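Long-range contacts in xylulose kinase (PDB 2NLX), which phosphorylates D-xylulose to D-xylulose 5-phosphate with ATP and, less efficiently, 1-deoxy-D-xylulose, working as a homodimer: residues 257-262 against 289-294; 386-391 against 411-416; 155-160 against 225-230; 85-90 against 145-150. All coordinates share one frame; numbering follows the deposited sequence.

Contact 1: residues 257-262 against 289-294; sequences GVYFAV and SVMLSA
The ring of Tyr259 has Met291 CE standing oblique to it; this methyl approaches the tyrosine side chain at its base, Met291 CE lying 3.8 Å from Tyr259 CB. Beyond the two segments, Met377 and Val380 of helix 358-381, and Pro387, pack against the tyrosine, whose OH is hydrogen-bonded to His381 NE2. With CG anti to the backbone N (chi1 -176°), the Tyr259 ring leads away from the neighbouring strand and to helix 358-381. A flexible methionine suits the place, since the chain of Met291, bent at chi2 and chi3, turns back beside the tyrosine.

Backbone bonds join the two antiparallel strands. Tyr259 and Ser289 form a hydrogen-bonded pair, with Tyr259 N to Ser289 O at 3.0 Å and Ser289 N to Tyr259 O also at 3.0 Å. Farther along, Met291 N reaches Gly257 O at 2.9 Å, standing 60° above the carbonyl plane. Leu292 O receives a CA-H...O contact from Gly257 CA (3.5 Å), a closeness that probably leaves little room for a side chain and suits glycine.

On the other face, Val258 and Val290 are a non-hydrogen-bonded pair with CA atoms 4.8 Å apart. Their compact branched side chains lie near the reaction site: that of Val258 is about 7 Å from the side chain of Asp233, the presumed proton acceptor, and that of Val290 about 8 Å from that of substrate-binding His78. Cohesion thus comes from neutral main-chain bonds, leaving one face to pack on a helix and the other to border the catalytic region.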
loop_
_atom_site.group_PDB
_atom_site.type_symbol
_atom_site.label_atom_id
_atom_site.label_comp_id
_atom_site.label_asym_id
_atom_site.label_seq_id
_atom_site.Cartn_x
_atom_site.Cartn_y
_atom_site.Cartn_z
ATOM N N GLY A 257 -15.963 -17.515 -4.775
ATOM C CA GLY A 257 -15.321 -17.842 -6.032
ATOM C C GLY A 257 -14.934 -19.298 -6.120
ATOM O O GLY A 257 -14.237 -19.828 -5.263
ATOM N N VAL A 258 -15.373 -19.940 -7.193
ATOM C CA VAL A 258 -15.098 -21.344 -7.386
ATOM C C VAL A 258 -14.954 -21.645 -8.862
ATOM O O VAL A 258 -15.648 -21.075 -9.695
ATOM C CB VAL A 258 -16.278 -22.203 -6.820
ATOM C CG1 VAL A 258 -16.252 -23.610 -7.396
ATOM C CG2 VAL A 258 -16.196 -22.271 -5.308
ATOM N N TYR A 259 -14.028 -22.525 -9.190
ATOM C CA TYR A 259 -13.888 -22.952 -10.566
ATOM C C TYR A 259 -14.213 -24.434 -10.426
ATOM O O TYR A 259 -13.543 -25.160 -9.687
ATOM C CB TYR A 259 -12.464 -22.739 -11.093
ATOM C CG TYR A 259 -12.319 -23.099 -12.560
ATOM C CD1 TYR A 259 -13.276 -22.699 -13.492
ATOM C CD2 TYR A 259 -11.241 -23.862 -13.012
ATOM C CE1 TYR A 259 -13.170 -23.050 -14.825
ATOM C CE2 TYR A 259 -11.127 -24.219 -14.353
ATOM C CZ TYR A 259 -12.097 -23.810 -15.251
ATOM O OH TYR A 259 -11.996 -24.171 -16.579
ATOM N N PHE A 260 -15.263 -24.870 -11.106
ATOM C CA PHE A 260 -15.715 -26.252 -11.020
ATOM C C PHE A 260 -15.667 -26.891 -12.398
ATOM O O PHE A 260 -16.121 -26.303 -13.385
ATOM C CB PHE A 260 -17.153 -26.253 -10.486
ATOM C CG PHE A 260 -17.692 -27.606 -10.138
ATOM C CD1 PHE A 260 -17.692 -28.046 -8.821
ATOM C CD2 PHE A 260 -18.258 -28.420 -11.117
ATOM C CE1 PHE A 260 -18.259 -29.280 -8.477
ATOM C CE2 PHE A 260 -18.823 -29.650 -10.788
ATOM C CZ PHE A 260 -18.826 -30.081 -9.466
ATOM N N ALA A 261 -15.122 -28.097 -12.465
ATOM C CA ALA A 261 -15.040 -28.790 -13.740
ATOM C C ALA A 261 -15.294 -30.297 -13.624
ATOM O O ALA A 261 -14.653 -31.002 -12.829
ATOM C CB ALA A 261 -13.679 -28.541 -14.385
ATOM N N VAL A 262 -16.237 -30.781 -14.428
ATOM C CA VAL A 262 -16.565 -32.195 -14.450
ATOM C C VAL A 262 -15.446 -32.898 -15.204
ATOM O O VAL A 262 -15.276 -32.692 -16.391
ATOM C CB VAL A 262 -17.911 -32.458 -15.182
ATOM C CG1 VAL A 262 -18.265 -33.929 -15.106
ATOM C CG2 VAL A 262 -19.015 -31.622 -14.564
ATOM N N SER A 289 -11.651 -25.714 -7.395
ATOM C CA SER A 289 -10.605 -24.924 -6.787
ATOM C C SER A 289 -11.219 -23.640 -6.282
ATOM O O SER A 289 -12.072 -23.042 -6.948
ATOM C CB SER A 289 -9.537 -24.613 -7.834
ATOM O OG SER A 289 -8.321 -24.244 -7.223
ATOM N N VAL A 290 -10.810 -23.219 -5.103
ATOM C CA VAL A 290 -11.308 -21.990 -4.548
ATOM C C VAL A 290 -10.622 -20.809 -5.202
ATOM O O VAL A 290 -9.432 -20.841 -5.445
ATOM C CB VAL A 290 -11.092 -21.944 -3.046
ATOM C CG1 VAL A 290 -11.893 -20.868 -2.430
ATOM C CG2 VAL A 290 -11.458 -23.234 -2.442
ATOM N N MET A 291 -11.384 -19.762 -5.474
ATOM C CA MET A 291 -10.859 -18.611 -6.164
ATOM C C MET A 291 -11.238 -17.332 -5.459
ATOM O O MET A 291 -11.965 -17.350 -4.482
ATOM C CB MET A 291 -11.338 -18.583 -7.607
ATOM C CG MET A 291 -11.105 -19.867 -8.350
ATOM S SD MET A 291 -9.522 -19.939 -9.164
ATOM C CE MET A 291 -10.079 -19.825 -10.833
ATOM N N LEU A 292 -10.722 -16.219 -5.953
ATOM C CA LEU A 292 -11.148 -14.920 -5.486
ATOM C C LEU A 292 -12.591 -14.679 -5.821
ATOM O O LEU A 292 -13.116 -15.219 -6.777
ATOM C CB LEU A 292 -10.310 -13.813 -6.099
ATOM C CG LEU A 292 -8.796 -13.824 -5.920
ATOM C CD1 LEU A 292 -8.164 -12.948 -6.971
ATOM C CD2 LEU A 292 -8.388 -13.358 -4.554
ATOM N N SER A 293 -13.232 -13.836 -5.036
ATOM C CA SER A 293 -14.422 -13.165 -5.491
ATOM C C SER A 293 -14.111 -11.770 -5.961
ATOM O O SER A 293 -14.237 -10.828 -5.198
ATOM C CB SER A 293 -15.420 -13.100 -4.362
ATOM O OG SER A 293 -15.030 -13.988 -3.341
ATOM N N ALA A 294 -13.727 -11.634 -7.221
ATOM C CA ALA A 294 -14.429 -10.724 -8.101
ATOM C C ALA A 294 -15.894 -10.475 -7.893
ATOM O O ALA A 294 -16.693 -11.384 -7.998
ATOM C CB ALA A 294 -14.642 -11.361 -9.430
#

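Contact 2: residues 386-391 against 411-416; sequences KPQSVT and GQQLDY
Ser389 OG sits between its own backbone N and carbonyl carbon (chi1 61°), while Asp415 CG lies anti to its carbonyl carbon (chi1 -52°); these two turns bring hydroxyl and carboxylate together over one face of the sheet. Ser389 OG donates to Asp415 OD2 at 2.9 Å, meeting it on the syn side but 30° out of the carboxylate plane. Asp415 OD1 is hydrogen-bonded to Ser454 OG of strand 451-455, so a short acid spans both neighbouring strands. With an alanine at Asp415, the hydroxyls of Ser389 and Ser454 would probably both lose the partner they share.

Val390 and Leu414 occupy the other face, where Val390 CB is 4.0 Å from Leu414 CD2. Val390 CG2 touches the aliphatic part of Gln412 at its CG (4.1 Å). Branched apolar residues suit this side, where Val390 also packs on Tyr259, and Gln412 on His381 of helix 358-381.

Between the faces, Val390 bonds to the residues flanking its partner Leu414: Val390 N to Gln413 O (3.1 Å) and Asp415 N to Val390 O (2.9 Å). This is the pattern of parallel strands, here those of a beta-alpha-beta crossover through helix 400-410 in the C-terminal actin-like ATPase domain of an FGGY kinase.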
loop_
_atom_site.group_PDB
_atom_site.type_symbol
_atom_site.label_atom_id
_atom_site.label_comp_id
_atom_site.label_asym_id
_atom_site.label_seq_id
_atom_site.Cartn_x
_atom_site.Cartn_y
_atom_site.Cartn_z
ATOM N N LYS A 386 -10.340 -30.008 -20.021
ATOM C CA LYS A 386 -10.202 -29.588 -21.402
ATOM C C LYS A 386 -11.394 -28.810 -21.884
ATOM O O LYS A 386 -11.846 -29.043 -22.983
ATOM C CB LYS A 386 -10.022 -30.791 -22.317
ATOM C CG LYS A 386 -8.644 -30.926 -22.918
ATOM C CD LYS A 386 -8.388 -32.330 -23.448
ATOM C CE LYS A 386 -6.916 -32.545 -23.773
ATOM N NZ LYS A 386 -6.666 -33.369 -24.984
ATOM N N PRO A 387 -11.906 -27.876 -21.089
ATOM C CA PRO A 387 -13.093 -27.141 -21.530
ATOM C C PRO A 387 -12.816 -26.321 -22.785
ATOM O O PRO A 387 -11.772 -25.670 -22.895
ATOM C CB PRO A 387 -13.406 -26.258 -20.334
ATOM C CG PRO A 387 -12.035 -25.953 -19.796
ATOM C CD PRO A 387 -11.349 -27.293 -19.856
ATOM N N GLN A 388 -13.737 -26.367 -23.740
ATOM C CA GLN A 388 -13.591 -25.589 -24.964
ATOM C C GLN A 388 -13.981 -24.168 -24.577
ATOM O O GLN A 388 -13.289 -23.191 -24.888
ATOM C CB GLN A 388 -14.543 -26.109 -26.035
ATOM C CG GLN A 388 -15.494 -25.054 -26.590
ATOM C CD GLN A 388 -14.860 -24.176 -27.657
ATOM O OE1 GLN A 388 -13.705 -23.774 -27.538
ATOM N NE2 GLN A 388 -15.624 -23.866 -28.701
ATOM N N SER A 389 -15.111 -24.067 -23.891
ATOM C CA SER A 389 -15.615 -22.797 -23.424
ATOM C C SER A 389 -15.980 -23.043 -21.976
ATOM O O SER A 389 -16.275 -24.172 -21.582
ATOM C CB SER A 389 -16.847 -22.389 -24.214
ATOM O OG SER A 389 -17.864 -23.356 -24.050
ATOM N N VAL A 390 -15.954 -21.983 -21.184
ATOM C CA VAL A 390 -16.256 -22.079 -19.773
ATOM C C VAL A 390 -17.467 -21.229 -19.427
ATOM O O VAL A 390 -17.589 -20.086 -19.889
ATOM C CB VAL A 390 -15.061 -21.609 -18.956
ATOM C CG1 VAL A 390 -15.411 -21.586 -17.482
ATOM C CG2 VAL A 390 -13.877 -22.515 -19.229
ATOM N N THR A 391 -18.370 -21.792 -18.626
ATOM C CA THR A 391 -19.550 -21.049 -18.238
ATOM C C THR A 391 -19.172 -20.138 -17.094
ATOM O O THR A 391 -18.500 -20.545 -16.147
ATOM C CB THR A 391 -20.712 -21.966 -17.830
ATOM O OG1 THR A 391 -21.228 -22.627 -19.003
ATOM C CG2 THR A 391 -21.818 -21.145 -17.170
ATOM N N GLY A 411 -7.467 -16.431 -22.143
ATOM C CA GLY A 411 -7.354 -17.079 -23.432
ATOM C C GLY A 411 -8.488 -18.073 -23.572
ATOM O O GLY A 411 -8.544 -18.836 -24.529
ATOM N N GLN A 412 -9.396 -18.056 -22.604
ATOM C CA GLN A 412 -10.535 -18.955 -22.613
ATOM C C GLN A 412 -11.820 -18.279 -23.059
ATOM O O GLN A 412 -12.118 -17.145 -22.670
ATOM C CB GLN A 412 -10.764 -19.545 -21.223
ATOM C CG GLN A 412 -10.579 -21.041 -21.155
ATOM C CD GLN A 412 -9.123 -21.427 -21.236
ATOM O OE1 GLN A 412 -8.294 -20.925 -20.469
ATOM N NE2 GLN A 412 -8.795 -22.330 -22.161
ATOM N N GLN A 413 -12.576 -18.987 -23.888
ATOM C CA GLN A 413 -13.856 -18.475 -24.338
ATOM C C GLN A 413 -14.739 -18.492 -23.087
ATOM O O GLN A 413 -14.686 -19.437 -22.305
ATOM C CB GLN A 413 -14.448 -19.381 -25.416
ATOM C CG GLN A 413 -15.869 -19.022 -25.741
ATOM C CD GLN A 413 -16.438 -19.787 -26.907
ATOM O OE1 GLN A 413 -17.643 -19.752 -27.136
ATOM N NE2 GLN A 413 -15.584 -20.471 -27.659
ATOM N N LEU A 414 -15.529 -17.447 -22.882
ATOM C CA LEU A 414 -16.372 -17.395 -21.699
ATOM C C LEU A 414 -17.852 -17.183 -22.022
ATOM O O LEU A 414 -18.257 -16.106 -22.475
ATOM C CB LEU A 414 -15.892 -16.282 -20.772
ATOM C CG LEU A 414 -14.491 -16.382 -20.170
ATOM C CD1 LEU A 414 -14.251 -15.174 -19.275
ATOM C CD2 LEU A 414 -14.349 -17.661 -19.368
ATOM N N ASP A 415 -18.662 -18.210 -21.792
ATOM C CA ASP A 415 -20.089 -18.093 -22.052
ATOM C C ASP A 415 -20.771 -17.611 -20.792
ATOM O O ASP A 415 -20.877 -18.348 -19.807
ATOM C CB ASP A 415 -20.686 -19.428 -22.478
ATOM C CG ASP A 415 -19.919 -20.065 -23.611
ATOM O OD1 ASP A 415 -19.376 -19.308 -24.451
ATOM O OD2 ASP A 415 -19.872 -21.317 -23.663
ATOM N N TYR A 416 -21.203 -16.354 -20.830
ATOM C CA TYR A 416 -21.881 -15.736 -19.710
ATOM C C TYR A 416 -23.363 -16.117 -19.756
ATOM O O TYR A 416 -24.100 -15.775 -20.696
ATOM C CB TYR A 416 -21.689 -14.214 -19.783
ATOM C CG TYR A 416 -22.466 -13.383 -18.773
ATOM C CD1 TYR A 416 -22.358 -13.622 -17.401
ATOM C CD2 TYR A 416 -23.274 -12.326 -19.193
ATOM C CE1 TYR A 416 -23.035 -12.825 -16.478
ATOM C CE2 TYR A 416 -23.950 -11.524 -18.278
ATOM C CZ TYR A 416 -23.825 -11.776 -16.928
ATOM O OH TYR A 416 -24.473 -10.966 -16.025
#

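Contact 3: residues 155-160 against 225-230; sequences YLRLRM and VPVVAG
Hydrogen bonds from Arg157 carry most of the meeting between helix 152-161 and strand 226-232. Arg157 NH2 donates to Ala229 O at 2.8 Å, almost straight (175°), on a lone pair and within the guanidinium plane. Arg157 NH1 reaches Val228 O, also at 2.8 Å, but stands above that carbonyl's plane and off its lone pairs. Two successive carbonyls can serve one guanidinium edge because Ala229 has helical backbone angles, which break the strand and turn both oxygens to the same side. Arginine suits the place: its chain leaves the helix with CG anti to the backbone N (chi1 -171°), bends at chi3, and presents two donors to these buried main-chain acceptors.

The strand so gripped belongs to the six-stranded sheet of the N-terminal domain, between strands 70-75 and 208-211. The chain continues through Gly230 to Asp233, the presumed proton acceptor, at the start of helix 233-241.

Ionic contact comes from within the helix. Asp154 OD1 forms a salt bridge with Arg157 NH2, so the same nitrogen is held by an acid and a carbonyl, which probably fixes the rotation of the group.

Apolar contact joins Val227 CG1 to Met160 CE at 4.4 Å, the flexible methionine extending from the helix toward the strand. The same valine methyl lies at the guanidinium edge, Val227 CG1 being 4.1 Å from Arg157 NH1. Ile73 of the adjacent strand touches both Arg157 and Met160, and Trp49 and Trp220 also pack against the methionine.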
loop_
_atom_site.group_PDB
_atom_site.type_symbol
_atom_site.label_atom_id
_atom_site.label_comp_id
_atom_site.label_asym_id
_atom_site.label_seq_id
_atom_site.Cartn_x
_atom_site.Cartn_y
_atom_site.Cartn_z
ATOM N N TYR A 155 -27.558 -34.254 8.557
ATOM C CA TYR A 155 -28.160 -34.218 9.889
ATOM C C TYR A 155 -29.561 -33.668 9.634
ATOM O O TYR A 155 -30.549 -34.107 10.219
ATOM C CB TYR A 155 -27.399 -33.269 10.823
ATOM C CG TYR A 155 -28.159 -32.930 12.085
ATOM C CD1 TYR A 155 -28.094 -33.751 13.210
ATOM C CD2 TYR A 155 -28.994 -31.814 12.131
ATOM C CE1 TYR A 155 -28.849 -33.468 14.351
ATOM C CE2 TYR A 155 -29.757 -31.520 13.265
ATOM C CZ TYR A 155 -29.681 -32.352 14.364
ATOM O OH TYR A 155 -30.456 -32.069 15.470
ATOM N N LEU A 156 -29.630 -32.703 8.732
ATOM C CA LEU A 156 -30.888 -32.093 8.365
ATOM C C LEU A 156 -31.810 -33.180 7.822
ATOM O O LEU A 156 -33.010 -33.193 8.113
ATOM C CB LEU A 156 -30.648 -31.043 7.287
ATOM C CG LEU A 156 -31.388 -29.730 7.487
ATOM C CD1 LEU A 156 -30.952 -29.104 8.802
ATOM C CD2 LEU A 156 -31.109 -28.802 6.318
ATOM N N ARG A 157 -31.246 -34.093 7.032
ATOM C CA ARG A 157 -32.028 -35.179 6.450
ATOM C C ARG A 157 -32.615 -36.110 7.523
ATOM O O ARG A 157 -33.792 -36.472 7.464
ATOM C CB ARG A 157 -31.172 -35.998 5.489
ATOM C CG ARG A 157 -31.985 -36.999 4.694
ATOM C CD ARG A 157 -31.149 -38.205 4.329
ATOM N NE ARG A 157 -29.923 -37.803 3.663
ATOM C CZ ARG A 157 -29.879 -37.214 2.476
ATOM N NH1 ARG A 157 -30.998 -36.962 1.803
ATOM N NH2 ARG A 157 -28.705 -36.850 1.977
ATOM N N LEU A 158 -31.786 -36.497 8.491
ATOM C CA LEU A 158 -32.216 -37.373 9.579
ATOM C C LEU A 158 -33.437 -36.794 10.285
ATOM O O LEU A 158 -34.359 -37.521 10.642
ATOM C CB LEU A 158 -31.086 -37.549 10.598
ATOM C CG LEU A 158 -31.393 -38.275 11.915
ATOM C CD1 LEU A 158 -31.731 -39.713 11.648
ATOM C CD2 LEU A 158 -30.187 -38.195 12.832
ATOM N N ARG A 159 -33.438 -35.481 10.487
ATOM C CA ARG A 159 -34.544 -34.816 11.155
ATOM C C ARG A 159 -35.785 -34.771 10.276
ATOM O O ARG A 159 -36.909 -34.681 10.774
ATOM C CB ARG A 159 -34.125 -33.403 11.544
ATOM C CG ARG A 159 -32.974 -33.386 12.515
ATOM C CD ARG A 159 -33.491 -33.405 13.936
ATOM N NE ARG A 159 -34.082 -32.114 14.267
ATOM C CZ ARG A 159 -34.595 -31.802 15.449
ATOM N NH1 ARG A 159 -34.599 -32.695 16.426
ATOM N NH2 ARG A 159 -35.084 -30.587 15.654
ATOM N N MET A 160 -35.587 -34.841 8.965
ATOM C CA MET A 160 -36.711 -34.790 8.045
ATOM C C MET A 160 -37.250 -36.176 7.681
ATOM O O MET A 160 -38.416 -36.323 7.342
ATOM C CB MET A 160 -36.317 -34.085 6.735
ATOM C CG MET A 160 -35.896 -32.624 6.826
ATOM S SD MET A 160 -35.727 -31.842 5.160
ATOM C CE MET A 160 -34.378 -32.763 4.453
ATOM N N VAL A 225 -43.470 -36.528 0.773
ATOM C CA VAL A 225 -42.673 -36.581 -0.446
ATOM C C VAL A 225 -41.287 -37.243 -0.303
ATOM O O VAL A 225 -40.668 -37.218 0.770
ATOM C CB VAL A 225 -42.547 -35.121 -0.985
ATOM C CG1 VAL A 225 -41.314 -34.948 -1.837
ATOM C CG2 VAL A 225 -43.811 -34.759 -1.780
ATOM N N PRO A 226 -40.790 -37.860 -1.387
ATOM C CA PRO A 226 -39.473 -38.520 -1.367
ATOM C C PRO A 226 -38.350 -37.475 -1.242
ATOM O O PRO A 226 -38.498 -36.329 -1.673
ATOM C CB PRO A 226 -39.409 -39.248 -2.716
ATOM C CG PRO A 226 -40.848 -39.348 -3.153
ATOM C CD PRO A 226 -41.451 -38.047 -2.687
ATOM N N VAL A 227 -37.233 -37.874 -0.653
ATOM C CA VAL A 227 -36.118 -36.960 -0.487
ATOM C C VAL A 227 -34.870 -37.570 -1.073
ATOM O O VAL A 227 -34.477 -38.677 -0.687
ATOM C CB VAL A 227 -35.861 -36.645 0.989
ATOM C CG1 VAL A 227 -34.765 -35.583 1.099
ATOM C CG2 VAL A 227 -37.150 -36.163 1.647
ATOM N N VAL A 228 -34.240 -36.852 -2.002
ATOM C CA VAL A 228 -33.030 -37.371 -2.635
ATOM C C VAL A 228 -31.801 -37.139 -1.783
ATOM O O VAL A 228 -31.832 -36.406 -0.791
ATOM C CB VAL A 228 -32.802 -36.737 -4.012
ATOM C CG1 VAL A 228 -33.971 -37.058 -4.916
ATOM C CG2 VAL A 228 -32.643 -35.215 -3.879
ATOM N N ALA A 229 -30.711 -37.782 -2.184
ATOM C CA ALA A 229 -29.446 -37.666 -1.468
ATOM C C ALA A 229 -28.916 -36.221 -1.524
ATOM O O ALA A 229 -28.433 -35.692 -0.527
ATOM C CB ALA A 229 -28.435 -38.642 -2.067
ATOM N N GLY A 230 -29.031 -35.583 -2.693
ATOM C CA GLY A 230 -28.550 -34.216 -2.854
ATOM C C GLY A 230 -27.061 -34.144 -3.189
ATOM O O GLY A 230 -26.528 -35.002 -3.897
#

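Contact 4: residues 85-90 against 145-150; sequences AQQRVL and QIDKVL
Leu90 and Gln145 cross obliquely, the CD1 branch of the leucine lying across the glutamine chain from CB to the amide carbon: Leu90 CD1 is 3.6 Å from Gln145 CB and 3.4 Å from Gln145 CD. The Gln145 chain is extended beyond CG, so it offers its length to the leucine while the residue stays exposed. Ile146 meets the same leucine at its branch point: Ile146 CD1 lies 4.1 Å from Leu90 CG. Leucine suits the spot, having a branched apolar end whose CD1 meets Gln145 while its CG meets Ile146.

Asp147 makes the other half of the contact, with Ala85. With CG anti to the backbone N (chi1 173°), its carboxylate lies over Ala85, Asp147 CG being 3.6 Å from Ala85 CA and Asp147 OD2 4.0 Å from Ala85 CB. Ala85 is small enough to accept this cover. A glycine in place of Asp147 would remove the carboxylate that lies over Ala85 and would probably open a gap between the two segments.

No direct hydrogen bond links the two segments; a water donates to Gln145 O at 3.0 Å and weakly accepts from Ala85 N.

Asp147 and Lys148 both face Leu83 in a classic beta bulge, beside the two-stranded antiparallel sheet of 81-83 and 148-150. Helix 140-144 leads into this corner and helix 152-161 follows it, receiving Val89 on Tyr155 and Leu150 on Leu158.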
loop_
_atom_site.group_PDB
_atom_site.type_symbol
_atom_site.label_atom_id
_atom_site.label_comp_id
_atom_site.label_asym_id
_atom_site.label_seq_id
_atom_site.Cartn_x
_atom_site.Cartn_y
_atom_site.Cartn_z
ATOM N N ALA A 85 -26.185 -42.906 20.288
ATOM C CA ALA A 85 -27.234 -43.856 19.914
ATOM C C ALA A 85 -28.677 -43.349 20.038
ATOM O O ALA A 85 -29.573 -43.878 19.378
ATOM C CB ALA A 85 -27.065 -45.142 20.698
ATOM N N GLN A 86 -28.908 -42.341 20.874
ATOM C CA GLN A 86 -30.254 -41.781 21.029
ATOM C C GLN A 86 -30.446 -40.680 19.993
ATOM O O GLN A 86 -31.414 -39.924 20.050
ATOM C CB GLN A 86 -30.455 -41.175 22.425
ATOM C CG GLN A 86 -31.137 -42.069 23.469
ATOM C CD GLN A 86 -30.302 -43.285 23.883
ATOM O OE1 GLN A 86 -29.106 -43.167 24.179
ATOM N NE2 GLN A 86 -30.942 -44.462 23.922
ATOM N N GLN A 87 -29.501 -40.590 19.057
ATOM C CA GLN A 87 -29.544 -39.580 18.006
ATOM C C GLN A 87 -29.344 -38.170 18.577
ATOM O O GLN A 87 -29.837 -37.185 18.027
ATOM C CB GLN A 87 -30.874 -39.667 17.245
ATOM C CG GLN A 87 -30.965 -40.800 16.174
ATOM C CD GLN A 87 -30.708 -42.222 16.713
ATOM O OE1 GLN A 87 -31.427 -42.720 17.588
ATOM N NE2 GLN A 87 -29.679 -42.875 16.178
ATOM N N ARG A 88 -28.603 -38.074 19.676
ATOM C CA ARG A 88 -28.345 -36.781 20.310
ATOM C C ARG A 88 -26.992 -36.164 19.939
ATOM O O ARG A 88 -26.004 -36.867 19.709
ATOM C CB ARG A 88 -28.462 -36.897 21.838
ATOM C CG ARG A 88 -29.911 -36.919 22.344
ATOM C CD ARG A 88 -29.988 -37.180 23.842
ATOM N NE ARG A 88 -29.269 -38.405 24.207
ATOM C CZ ARG A 88 -29.240 -38.921 25.432
ATOM N NH1 ARG A 88 -29.890 -38.334 26.432
ATOM N NH2 ARG A 88 -28.549 -40.033 25.652
ATOM N N VAL A 89 -26.968 -34.840 19.889
ATOM C CA VAL A 89 -25.770 -34.089 19.550
ATOM C C VAL A 89 -24.773 -34.063 20.710
ATOM O O VAL A 89 -25.052 -33.457 21.751
ATOM C CB VAL A 89 -26.151 -32.641 19.168
ATOM C CG1 VAL A 89 -24.905 -31.822 18.941
ATOM C CG2 VAL A 89 -27.034 -32.651 17.919
ATOM N N LEU A 90 -23.618 -34.707 20.532
ATOM C CA LEU A 90 -22.603 -34.749 21.583
ATOM C C LEU A 90 -21.869 -33.421 21.765
ATOM O O LEU A 90 -21.358 -33.145 22.853
ATOM C CB LEU A 90 -21.548 -35.826 21.299
ATOM C CG LEU A 90 -21.792 -37.331 21.372
ATOM C CD1 LEU A 90 -22.226 -37.760 22.767
ATOM C CD2 LEU A 90 -22.818 -37.684 20.343
ATOM N N GLN A 145 -18.717 -42.176 22.884
ATOM C CA GLN A 145 -20.148 -42.196 22.585
ATOM C C GLN A 145 -20.586 -42.134 21.128
ATOM O O GLN A 145 -21.733 -42.450 20.830
ATOM C CB GLN A 145 -20.829 -41.036 23.292
ATOM C CG GLN A 145 -20.728 -41.049 24.786
ATOM C CD GLN A 145 -21.361 -39.817 25.371
ATOM O OE1 GLN A 145 -20.845 -38.712 25.213
ATOM N NE2 GLN A 145 -22.501 -39.990 26.033
ATOM N N ILE A 146 -19.701 -41.714 20.228
ATOM C CA ILE A 146 -20.077 -41.583 18.824
ATOM C C ILE A 146 -20.713 -42.813 18.200
ATOM O O ILE A 146 -20.097 -43.868 18.081
ATOM C CB ILE A 146 -18.890 -41.173 17.941
ATOM C CG1 ILE A 146 -18.027 -40.133 18.660
ATOM C CG2 ILE A 146 -19.414 -40.599 16.639
ATOM C CD1 ILE A 146 -18.786 -38.899 19.075
ATOM N N ASP A 147 -21.960 -42.644 17.781
ATOM C CA ASP A 147 -22.734 -43.705 17.156
ATOM C C ASP A 147 -22.827 -43.423 15.658
ATOM O O ASP A 147 -22.822 -44.335 14.834
ATOM C CB ASP A 147 -24.131 -43.758 17.810
ATOM C CG ASP A 147 -25.071 -44.709 17.112
ATOM O OD1 ASP A 147 -25.879 -44.238 16.281
ATOM O OD2 ASP A 147 -25.003 -45.922 17.376
ATOM N N LYS A 148 -22.870 -42.142 15.317
ATOM C CA LYS A 148 -22.967 -41.723 13.927
ATOM C C LYS A 148 -22.281 -40.374 13.748
ATOM O O LYS A 148 -22.241 -39.568 14.676
ATOM C CB LYS A 148 -24.437 -41.588 13.542
ATOM C CG LYS A 148 -24.842 -42.378 12.326
ATOM C CD LYS A 148 -24.871 -43.875 12.616
ATOM C CE LYS A 148 -25.327 -44.651 11.390
ATOM N NZ LYS A 148 -25.307 -46.113 11.625
ATOM N N VAL A 149 -21.740 -40.134 12.557
ATOM C CA VAL A 149 -21.093 -38.857 12.240
ATOM C C VAL A 149 -21.744 -38.362 10.966
ATOM O O VAL A 149 -21.655 -39.019 9.927
ATOM C CB VAL A 149 -19.587 -39.008 11.978
ATOM C CG1 VAL A 149 -19.020 -37.677 11.486
ATOM C CG2 VAL A 149 -18.876 -39.454 13.256
ATOM N N LEU A 150 -22.397 -37.210 11.038
ATOM C CA LEU A 150 -23.089 -36.689 9.870
ATOM C C LEU A 150 -22.660 -35.320 9.362
ATOM O O LEU A 150 -22.256 -34.451 10.140
ATOM C CB LEU A 150 -24.593 -36.642 10.147
ATOM C CG LEU A 150 -25.320 -37.955 10.422
ATOM C CD1 LEU A 150 -26.766 -37.644 10.779
ATOM C CD2 LEU A 150 -25.237 -38.870 9.204
HETATM O O HOH W 1 -23.733 -44.222 22.269
#

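Contacts 1 and 2 belong to one sheet, that of the C-terminal domain, and touch through Tyr259, which packs on Val390 and Pro387. Contacts 3 and 4 lie in the N-terminal domain and meet where Leu150 packs on Tyr155 and Leu158, helix 152-161 following strand 148-150 directly. Contacts 1 and 3 are buried, contact 2 only partly, and contact 4 is at the surface, with centres of contacts 2 and 4 about 45 Å apart. The chemistry follows the place: main-chain bonds between strands in contacts 1 and 2, with a serine-aspartate bond added in contact 2, an arginine serving buried carbonyls in contact 3, and van der Waals side-chain contacts and a bridging water in contact 4.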